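Local coordinates for alanine dehydrogenase (Archaeoglobus fulgidus, PDB 1OMO), which catalyses the reversible NAD(+)-dependent oxidative deamination of L-alanine to pyruvate and ammonium, working as a homodimer related to mu-crystallin, at residues Ala23-Phe28 with Glu270-Leu275; Arg52-His57 with Gly63-Asn68; Gln180-Ala185 with Ala204-Glu209. One frame throughout, in Å; residues are numbered along the deposited sequence.

Interaction 1: Ala23-Phe28 with Glu270-Leu275; sequences AVEEAF and EVIAGL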
loop_
_atom_site.group_PDB
_atom_site.type_symbol
_atom_site.label_atom_id
_atom_site.label_comp_id
_atom_site.label_asym_id
_atom_site.label_seq_id
_atom_site.Cartn_x
_atom_site.Cartn_y
_atom_site.Cartn_z
ATOM N N ALA A 23 -0.727 -13.723 18.996
ATOM C CA ALA A 23 -0.760 -13.471 17.562
ATOM C C ALA A 23 0.564 -12.936 17.046
ATOM O O ALA A 23 1.055 -13.376 16.012
ATOM C CB ALA A 23 -1.895 -12.486 17.223
ATOM N N VAL A 24 1.157 -12.007 17.781
ATOM C CA VAL A 24 2.419 -11.427 17.355
ATOM C C VAL A 24 3.543 -12.451 17.425
ATOM O O VAL A 24 4.420 -12.489 16.560
ATOM C CB VAL A 24 2.765 -10.149 18.197
ATOM C CG1 VAL A 24 4.169 -9.631 17.875
ATOM C CG2 VAL A 24 1.759 -9.071 17.887
ATOM N N GLU A 25 3.503 -13.309 18.439
ATOM C CA GLU A 25 4.520 -14.349 18.577
ATOM C C GLU A 25 4.452 -15.341 17.400
ATOM O O GLU A 25 5.481 -15.680 16.778
ATOM C CB GLU A 25 4.339 -15.088 19.901
ATOM C CG GLU A 25 5.386 -16.199 20.138
ATOM C CD GLU A 25 5.461 -16.612 21.600
ATOM O OE1 GLU A 25 4.413 -16.624 22.275
ATOM O OE2 GLU A 25 6.555 -16.943 22.081
ATOM N N GLU A 26 3.241 -15.794 17.076
ATOM C CA GLU A 26 3.067 -16.746 15.959
ATOM C C GLU A 26 3.438 -16.065 14.627
ATOM O O GLU A 26 4.040 -16.670 13.750
ATOM C CB GLU A 26 1.623 -17.280 15.967
ATOM C CG GLU A 26 1.278 -18.272 14.882
ATOM C CD GLU A 26 2.106 -19.563 14.909
ATOM O OE1 GLU A 26 1.794 -20.457 14.099
ATOM O OE2 GLU A 26 3.048 -19.705 15.727
ATOM N N ALA A 27 3.096 -14.786 14.490
ATOM C CA ALA A 27 3.439 -14.040 13.285
ATOM C C ALA A 27 4.940 -14.057 13.110
ATOM O O ALA A 27 5.426 -14.316 12.024
ATOM C CB ALA A 27 2.962 -12.591 13.393
ATOM N N PHE A 28 5.693 -13.767 14.164
ATOM C CA PHE A 28 7.149 -13.791 14.014
ATOM C C PHE A 28 7.616 -15.195 13.636
ATOM O O PHE A 28 8.455 -15.365 12.756
ATOM C CB PHE A 28 7.871 -13.397 15.302
ATOM C CG PHE A 28 7.896 -11.934 15.566
ATOM C CD1 PHE A 28 8.195 -11.034 14.541
ATOM C CD2 PHE A 28 7.602 -11.445 16.823
ATOM C CE1 PHE A 28 8.186 -9.667 14.775
ATOM C CE2 PHE A 28 7.592 -10.080 17.064
ATOM C CZ PHE A 28 7.882 -9.192 16.033
ATOM N N GLU A 270 13.652 -15.504 14.095
ATOM C CA GLU A 270 14.611 -16.572 14.055
ATOM C C GLU A 270 14.811 -17.136 15.446
ATOM O O GLU A 270 14.939 -18.350 15.603
ATOM C CB GLU A 270 15.945 -16.090 13.523
ATOM C CG GLU A 270 15.971 -15.870 12.031
ATOM C CD GLU A 270 17.250 -15.182 11.621
ATOM O OE1 GLU A 270 17.573 -14.164 12.235
ATOM O OE2 GLU A 270 17.938 -15.651 10.703
ATOM N N VAL A 271 14.825 -16.269 16.456
ATOM C CA VAL A 271 15.009 -16.752 17.818
ATOM C C VAL A 271 13.800 -17.555 18.262
ATOM O O VAL A 271 13.926 -18.637 18.834
ATOM C CB VAL A 271 15.247 -15.595 18.829
ATOM C CG1 VAL A 271 15.262 -16.136 20.243
ATOM C CG2 VAL A 271 16.591 -14.906 18.544
ATOM N N ILE A 272 12.621 -17.033 17.991
ATOM C CA ILE A 272 11.437 -17.726 18.400
ATOM C C ILE A 272 11.357 -19.086 17.694
ATOM O O ILE A 272 10.988 -20.086 18.302
ATOM C CB ILE A 272 10.193 -16.870 18.099
ATOM C CG1 ILE A 272 10.231 -15.611 18.959
ATOM C CG2 ILE A 272 8.922 -17.647 18.402
ATOM C CD1 ILE A 272 9.117 -14.654 18.680
ATOM N N ALA A 273 11.735 -19.114 16.419
ATOM C CA ALA A 273 11.685 -20.334 15.642
ATOM C C ALA A 273 12.837 -21.310 15.923
ATOM O O ALA A 273 12.833 -22.419 15.439
ATOM C CB ALA A 273 11.633 -19.985 14.167
ATOM N N GLY A 274 13.823 -20.911 16.710
ATOM C CA GLY A 274 14.908 -21.837 16.976
ATOM C C GLY A 274 15.991 -21.856 15.916
ATOM O O GLY A 274 16.827 -22.761 15.902
ATOM N N LEU A 275 16.001 -20.866 15.036
ATOM C CA LEU A 275 17.006 -20.807 13.978
ATOM C C LEU A 275 18.288 -20.148 14.464
ATOM O O LEU A 275 19.356 -20.337 13.871
ATOM C CB LEU A 275 16.474 -20.046 12.766
ATOM C CG LEU A 275 15.158 -20.527 12.190
ATOM C CD1 LEU A 275 14.696 -19.598 11.081
ATOM C CD2 LEU A 275 15.361 -21.931 11.672
#

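Interaction 2: Arg52-His57 with Gly63-Asn68; sequences RAMPAH and GLKWVN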
loop_
_atom_site.group_PDB
_atom_site.type_symbol
_atom_site.label_atom_id
_atom_site.label_comp_id
_atom_site.label_asym_id
_atom_site.label_seq_id
_atom_site.Cartn_x
_atom_site.Cartn_y
_atom_site.Cartn_z
ATOM N N ARG A 52 2.349 5.644 5.174
ATOM C CA ARG A 52 3.041 4.389 4.905
ATOM C C ARG A 52 2.046 3.289 4.645
ATOM O O ARG A 52 1.039 3.209 5.332
ATOM C CB ARG A 52 3.874 3.974 6.112
ATOM C CG ARG A 52 4.861 5.009 6.498
ATOM C CD ARG A 52 5.520 4.703 7.830
ATOM N NE ARG A 52 6.159 5.910 8.334
ATOM C CZ ARG A 52 6.798 6.002 9.489
ATOM N NH1 ARG A 52 7.340 7.161 9.848
ATOM N NH2 ARG A 52 6.898 4.943 10.278
ATOM N N ALA A 53 2.352 2.437 3.669
ATOM C CA ALA A 53 1.519 1.292 3.309
ATOM C C ALA A 53 2.251 0.070 3.844
ATOM O O ALA A 53 3.444 -0.134 3.555
ATOM C CB ALA A 53 1.397 1.201 1.822
ATOM N N MET A 54 1.543 -0.765 4.593
ATOM C CA MET A 54 2.173 -1.949 5.167
ATOM C C MET A 54 1.326 -3.192 4.872
ATOM O O MET A 54 0.474 -3.550 5.662
ATOM C CB MET A 54 2.324 -1.755 6.689
ATOM C CG MET A 54 3.093 -0.486 7.083
ATOM S SD MET A 54 3.256 -0.172 8.858
ATOM C CE MET A 54 3.810 -1.790 9.447
ATOM N N PRO A 55 1.541 -3.853 3.724
ATOM C CA PRO A 55 0.753 -5.054 3.382
ATOM C C PRO A 55 1.383 -6.341 3.872
ATOM O O PRO A 55 2.588 -6.420 3.998
ATOM C CB PRO A 55 0.699 -5.008 1.855
ATOM C CG PRO A 55 2.059 -4.487 1.527
ATOM C CD PRO A 55 2.320 -3.394 2.557
ATOM N N ALA A 56 0.565 -7.347 4.144
ATOM C CA ALA A 56 1.071 -8.640 4.605
ATOM C C ALA A 56 0.065 -9.772 4.443
ATOM O O ALA A 56 -1.134 -9.558 4.444
ATOM C CB ALA A 56 1.504 -8.552 6.065
ATOM N N HIS A 57 0.570 -10.986 4.343
ATOM C CA HIS A 57 -0.255 -12.161 4.201
ATOM C C HIS A 57 0.262 -13.276 5.120
ATOM O O HIS A 57 1.468 -13.628 5.065
ATOM C CB HIS A 57 -0.190 -12.633 2.750
ATOM C CG HIS A 57 -0.870 -13.943 2.497
ATOM N ND1 HIS A 57 -0.482 -14.794 1.486
ATOM C CD2 HIS A 57 -1.918 -14.543 3.107
ATOM C CE1 HIS A 57 -1.257 -15.864 1.488
ATOM N NE2 HIS A 57 -2.136 -15.737 2.464
ATOM N N GLY A 63 -3.968 -8.277 4.126
ATOM C CA GLY A 63 -4.460 -6.944 4.477
ATOM C C GLY A 63 -3.439 -5.868 4.229
ATOM O O GLY A 63 -2.260 -6.150 3.992
ATOM N N LEU A 64 -3.877 -4.620 4.266
ATOM C CA LEU A 64 -2.954 -3.512 4.081
ATOM C C LEU A 64 -3.220 -2.430 5.111
ATOM O O LEU A 64 -4.348 -1.979 5.231
ATOM C CB LEU A 64 -3.078 -2.905 2.672
ATOM C CG LEU A 64 -2.096 -1.710 2.548
ATOM C CD1 LEU A 64 -1.438 -1.713 1.206
ATOM C CD2 LEU A 64 -2.816 -0.380 2.777
ATOM N N LYS A 65 -2.197 -2.013 5.856
ATOM C CA LYS A 65 -2.387 -0.942 6.819
ATOM C C LYS A 65 -1.825 0.319 6.153
ATOM O O LYS A 65 -0.757 0.278 5.516
ATOM C CB LYS A 65 -1.642 -1.208 8.138
ATOM C CG LYS A 65 -2.137 -0.314 9.273
ATOM C CD LYS A 65 -1.384 -0.524 10.581
ATOM C CE LYS A 65 0.056 0.032 10.514
ATOM N NZ LYS A 65 0.722 -0.176 11.810
ATOM N N TRP A 66 -2.570 1.416 6.280
ATOM C CA TRP A 66 -2.191 2.713 5.704
ATOM C C TRP A 66 -2.192 3.708 6.886
ATOM O O TRP A 66 -3.243 4.118 7.362
ATOM C CB TRP A 66 -3.214 3.063 4.624
ATOM C CG TRP A 66 -3.010 4.305 3.839
ATOM C CD1 TRP A 66 -3.948 5.262 3.615
ATOM C CD2 TRP A 66 -1.870 4.670 3.051
ATOM N NE1 TRP A 66 -3.479 6.196 2.733
ATOM C CE2 TRP A 66 -2.197 5.863 2.369
ATOM C CE3 TRP A 66 -0.595 4.110 2.861
ATOM C CZ2 TRP A 66 -1.298 6.512 1.489
ATOM C CZ3 TRP A 66 0.307 4.748 1.991
ATOM C CH2 TRP A 66 -0.056 5.943 1.320
ATOM N N VAL A 67 -0.992 4.005 7.387
ATOM C CA VAL A 67 -0.730 4.872 8.556
ATOM C C VAL A 67 -0.036 6.173 8.209
ATOM O O VAL A 67 0.838 6.196 7.351
ATOM C CB VAL A 67 0.301 4.283 9.514
ATOM C CG1 VAL A 67 -0.119 4.507 10.908
ATOM C CG2 VAL A 67 0.605 2.858 9.156
ATOM N N ASN A 68 -0.354 7.226 8.946
ATOM C CA ASN A 68 0.288 8.510 8.708
ATOM C C ASN A 68 1.015 8.992 9.984
ATOM O O ASN A 68 0.794 8.481 11.091
ATOM C CB ASN A 68 -0.739 9.547 8.360
ATOM C CG ASN A 68 -1.311 10.174 9.583
ATOM O OD1 ASN A 68 -0.936 11.294 9.962
ATOM N ND2 ASN A 68 -2.200 9.460 10.237
#

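Interaction 3: Gln180-Ala185 with Ala204-Glu209; sequences QPAEEA and AEWVEE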
loop_
_atom_site.group_PDB
_atom_site.type_symbol
_atom_site.label_atom_id
_atom_site.label_comp_id
_atom_site.label_asym_id
_atom_site.label_seq_id
_atom_site.Cartn_x
_atom_site.Cartn_y
_atom_site.Cartn_z
ATOM N N GLN A 180 12.391 8.976 38.145
ATOM C CA GLN A 180 13.849 8.949 38.246
ATOM C C GLN A 180 14.516 9.613 37.055
ATOM O O GLN A 180 14.009 9.553 35.952
ATOM C CB GLN A 180 14.338 7.490 38.283
ATOM C CG GLN A 180 13.832 6.634 39.457
ATOM C CD GLN A 180 14.460 7.035 40.767
ATOM O OE1 GLN A 180 15.567 7.536 40.782
ATOM N NE2 GLN A 180 13.770 6.798 41.866
ATOM N N PRO A 181 15.700 10.190 37.255
ATOM C CA PRO A 181 16.493 10.869 36.226
ATOM C C PRO A 181 16.838 9.785 35.243
ATOM O O PRO A 181 16.715 8.624 35.582
ATOM C CB PRO A 181 17.744 11.325 36.971
ATOM C CG PRO A 181 17.331 11.303 38.425
ATOM C CD PRO A 181 16.445 10.096 38.520
ATOM N N ALA A 182 17.325 10.142 34.059
ATOM C CA ALA A 182 17.633 9.144 33.042
ATOM C C ALA A 182 18.734 8.163 33.413
ATOM O O ALA A 182 18.608 6.968 33.182
ATOM C CB ALA A 182 17.967 9.827 31.719
ATOM N N GLU A 183 19.826 8.662 33.967
ATOM C CA GLU A 183 20.937 7.785 34.357
ATOM C C GLU A 183 20.512 6.667 35.308
ATOM O O GLU A 183 20.947 5.535 35.155
ATOM C CB GLU A 183 22.083 8.604 34.988
ATOM C CG GLU A 183 23.149 7.772 35.648
ATOM C CD GLU A 183 24.420 8.559 35.826
ATOM O OE1 GLU A 183 25.439 8.005 36.291
ATOM O OE2 GLU A 183 24.391 9.751 35.486
ATOM N N GLU A 184 19.656 6.975 36.275
ATOM C CA GLU A 184 19.196 5.964 37.238
ATOM C C GLU A 184 18.157 4.990 36.638
ATOM O O GLU A 184 18.196 3.789 36.906
ATOM C CB GLU A 184 18.646 6.650 38.502
ATOM C CG GLU A 184 18.146 5.704 39.577
ATOM C CD GLU A 184 19.228 4.758 40.100
ATOM O OE1 GLU A 184 20.356 5.230 40.361
ATOM O OE2 GLU A 184 18.942 3.544 40.256
ATOM N N ALA A 185 17.240 5.506 35.826
ATOM C CA ALA A 185 16.223 4.668 35.179
ATOM C C ALA A 185 16.887 3.617 34.312
ATOM O O ALA A 185 16.376 2.528 34.182
ATOM C CB ALA A 185 15.301 5.526 34.318
ATOM N N ALA A 204 26.160 4.724 27.384
ATOM C CA ALA A 204 26.683 3.371 27.561
ATOM C C ALA A 204 27.087 3.087 29.004
ATOM O O ALA A 204 26.710 2.074 29.573
ATOM C CB ALA A 204 27.874 3.113 26.623
ATOM N N GLU A 205 27.836 3.988 29.610
ATOM C CA GLU A 205 28.280 3.754 30.981
ATOM C C GLU A 205 27.128 3.607 31.963
ATOM O O GLU A 205 27.329 3.186 33.085
ATOM C CB GLU A 205 29.246 4.861 31.443
ATOM C CG GLU A 205 28.556 6.145 31.882
ATOM C CD GLU A 205 29.288 7.395 31.426
ATOM O OE1 GLU A 205 29.596 7.505 30.218
ATOM O OE2 GLU A 205 29.543 8.278 32.277
ATOM N N TRP A 206 25.915 3.954 31.554
ATOM C CA TRP A 206 24.764 3.803 32.439
ATOM C C TRP A 206 24.202 2.366 32.343
ATOM O O TRP A 206 23.447 1.924 33.206
ATOM C CB TRP A 206 23.641 4.778 32.053
ATOM C CG TRP A 206 23.971 6.254 32.099
ATOM C CD1 TRP A 206 25.098 6.837 32.611
ATOM C CD2 TRP A 206 23.140 7.330 31.640
ATOM N NE1 TRP A 206 25.020 8.209 32.501
ATOM C CE2 TRP A 206 23.830 8.540 31.910
ATOM C CE3 TRP A 206 21.882 7.390 31.026
ATOM C CZ2 TRP A 206 23.303 9.794 31.589
ATOM C CZ3 TRP A 206 21.357 8.641 30.705
ATOM C CH2 TRP A 206 22.072 9.826 30.986
ATOM N N VAL A 207 24.565 1.635 31.295
ATOM C CA VAL A 207 23.994 0.298 31.125
ATOM C C VAL A 207 24.827 -0.799 31.744
ATOM O O VAL A 207 25.999 -0.974 31.403
ATOM C CB VAL A 207 23.762 -0.057 29.634
ATOM C CG1 VAL A 207 23.082 -1.442 29.527
ATOM C CG2 VAL A 207 22.889 1.009 28.966
ATOM N N GLU A 208 24.196 -1.528 32.663
ATOM C CA GLU A 208 24.857 -2.625 33.354
ATOM C C GLU A 208 24.767 -3.921 32.562
ATOM O O GLU A 208 23.895 -4.080 31.698
ATOM C CB GLU A 208 24.224 -2.846 34.737
ATOM C CG GLU A 208 23.955 -1.540 35.523
ATOM C CD GLU A 208 24.375 -1.603 36.998
ATOM O OE1 GLU A 208 23.819 -0.825 37.791
ATOM O OE2 GLU A 208 25.257 -2.406 37.371
ATOM N N GLU A 209 25.689 -4.828 32.871
ATOM C CA GLU A 209 25.741 -6.137 32.276
ATOM C C GLU A 209 24.386 -6.802 32.544
ATOM O O GLU A 209 23.710 -6.461 33.517
ATOM C CB GLU A 209 26.840 -6.974 32.948
ATOM C CG GLU A 209 28.239 -6.429 32.805
ATOM C CD GLU A 209 29.315 -7.423 33.261
ATOM O OE1 GLU A 209 30.503 -7.138 33.029
ATOM O OE2 GLU A 209 28.982 -8.479 33.840
HETATM O O HOH W 1 26.787 10.214 33.296
#

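Interaction 1: Ala23-Phe28 with Glu270-Leu275
Phe28 CA and Ile272 CA, the closest such pair across the contact, are 7.3 Å apart, and with no backbone bond crossing, helix 17-32 meets helix 268-273 through side chains alone. No hydrogen bond joins the two segments, and the 152 Å² of surface buried between them marks a small apolar contact. Its central piece is Ile272, whose two branches reach different residues one turn apart on helix 17-32. The longer branch puts CD1 at 3.8 Å from Phe28 CB; the same methyl lies 4.0 Å from Phe28 CD2 and so approaches the root of the side chain and the near side of the ring obliquely. The shorter branch places Ile272 CG2 at 4.2 Å from Glu25 CG, a looser contact with the aliphatic part of that chain. Glu25 presents this methylene because its CG stands anti to the backbone N (chi1 -179°), with the carboxylate carried onward to a hydrogen bond between OE2 and Tyr119 OH. Just past Ile272 the second segment turns out of its helix in a Schellman motif: Leu275 N bonds to Glu270 O at 2.8 Å and Gly274 N to Val271 O at 3.1 Å, with Gly274 at positive phi (84°). Helix 102-120 completes the packing, its Ile115 touching both Glu25 and Ile272 and its Tyr119 also touching Ile272, while helix 294-311 lies against Ala23, Val24, Ala27 and Phe28. The contact thus joins helix 17-32 to the helix that follows edge strand 264-267 of the parallel, Rossmann-type sheet.

Interaction 2: Arg52-His57 with Gly63-Asn68
Met54 and Lys65 face each other as a hydrogen-bonded pair of an antiparallel beta hairpin, their side chains running side by side in the same direction. Met54 N donates to Lys65 O at 2.7 Å, and Lys65 N returns a bond to Met54 O at 3.1 Å. Along Lys65, CB lies 4.0 Å from Met54 O; CG stands anti to the backbone N (chi1 -164°); the chain then bends at chi3 (71°), bringing CE within 3.6 Å of Met54 SD. NZ, 3.9 Å from that sulfur, forms a salt bridge to Asp297 OD2 and a hydrogen bond to Thr105 OG1, which together fix the amine of this probable proton donor/acceptor; Arg108, an NAD-binding residue, is close by. Among the residues on the other face, Trp66 lays CE3 3.7 Å from Ala53 CB, and Leu64 CD1 touches both Ala53 and Pro55. Trp66 NE1 is hydrogen-bonded to Asn88 of the second subunit, whose Leu64 also packs here, so this face belongs to the dimer interface. In the sheet, Ala53 bonds to Val42 on strand 42-45, whereas Leu64 bonds to Ile86 and Trp66 to Leu84, both on strand 83-88; helix 294-311 covers Met54 and Ala56.

Interaction 3: Gln180-Ala185 with Ala204-Glu209
Ala182 and Glu183, the first two residues of helix 182-185, which follows edge strand 177-179 of the parallel, Rossmann-type sheet, meet the indole of Trp206 on 3-10 segment 204-206, in the loop leading to strand 212-215. Pro181 precedes them at the N-cap position, and its carbonyl O accepts the amide of Ala185 to close the first helical turn. Ala182 then sets CB 3.7 Å from Trp206 CZ3, an oblique apolar touch at the far end of the six-membered ring. Glu183 follows and covers one ring face: its CA lies 3.6 Å from the centroid of the six-membered ring and 16° off the normal, which qualifies as a CH-pi contact. Its CB is 3.5 Å above the same ring system. With CG anti to the backbone N (chi1 169°) and an extended chain, the side chain runs across the indole toward the pyrrole part, where Glu183 CD comes within 3.4 Å of Trp206 NE1. The carboxylate is nearly parallel to the indole, their planes 15° apart. Glu184 takes no part; its carboxylate forms salt bridges with Lys154 and Arg187, and Ala185 packs on Tyr156. Across the contact, a carboxylate lying over the ring face misses the in-plane N-H: Glu183 OE2 and Trp206 NE1 are 3.4 Å apart at a poor angle. A water in the ring plane resolves the mismatch, accepting from Trp206 NE1 at 2.8 Å and donating to Glu183 OE2 at 3.3 Å. What results is a surface contact held by CH-pi and apolar packing, its polar ends linked through solvent and not by a direct bond.

From the N terminus, residues 23-28 open interaction 1, the longest loop, which closes only at 270-275 after 241 intervening residues. Both other contacts nest inside it. Interaction 2 comes first, a local hairpin with five residues between its segments, in the mixed sheet that faces the second subunit. Interaction 3 follows in series, spanning the 18 residues that include strand 190-193 of the parallel sheet; no loops cross. Interactions 2 and 3 lie on opposite sides of the chain's centre, with centres about 36 Å apart. Interaction 1 connects an N-terminal helix with one after the parallel sheet's edge strand, interaction 2 stays within the mixed sheet, and interaction 3 joins two connections of the parallel-sheet domain.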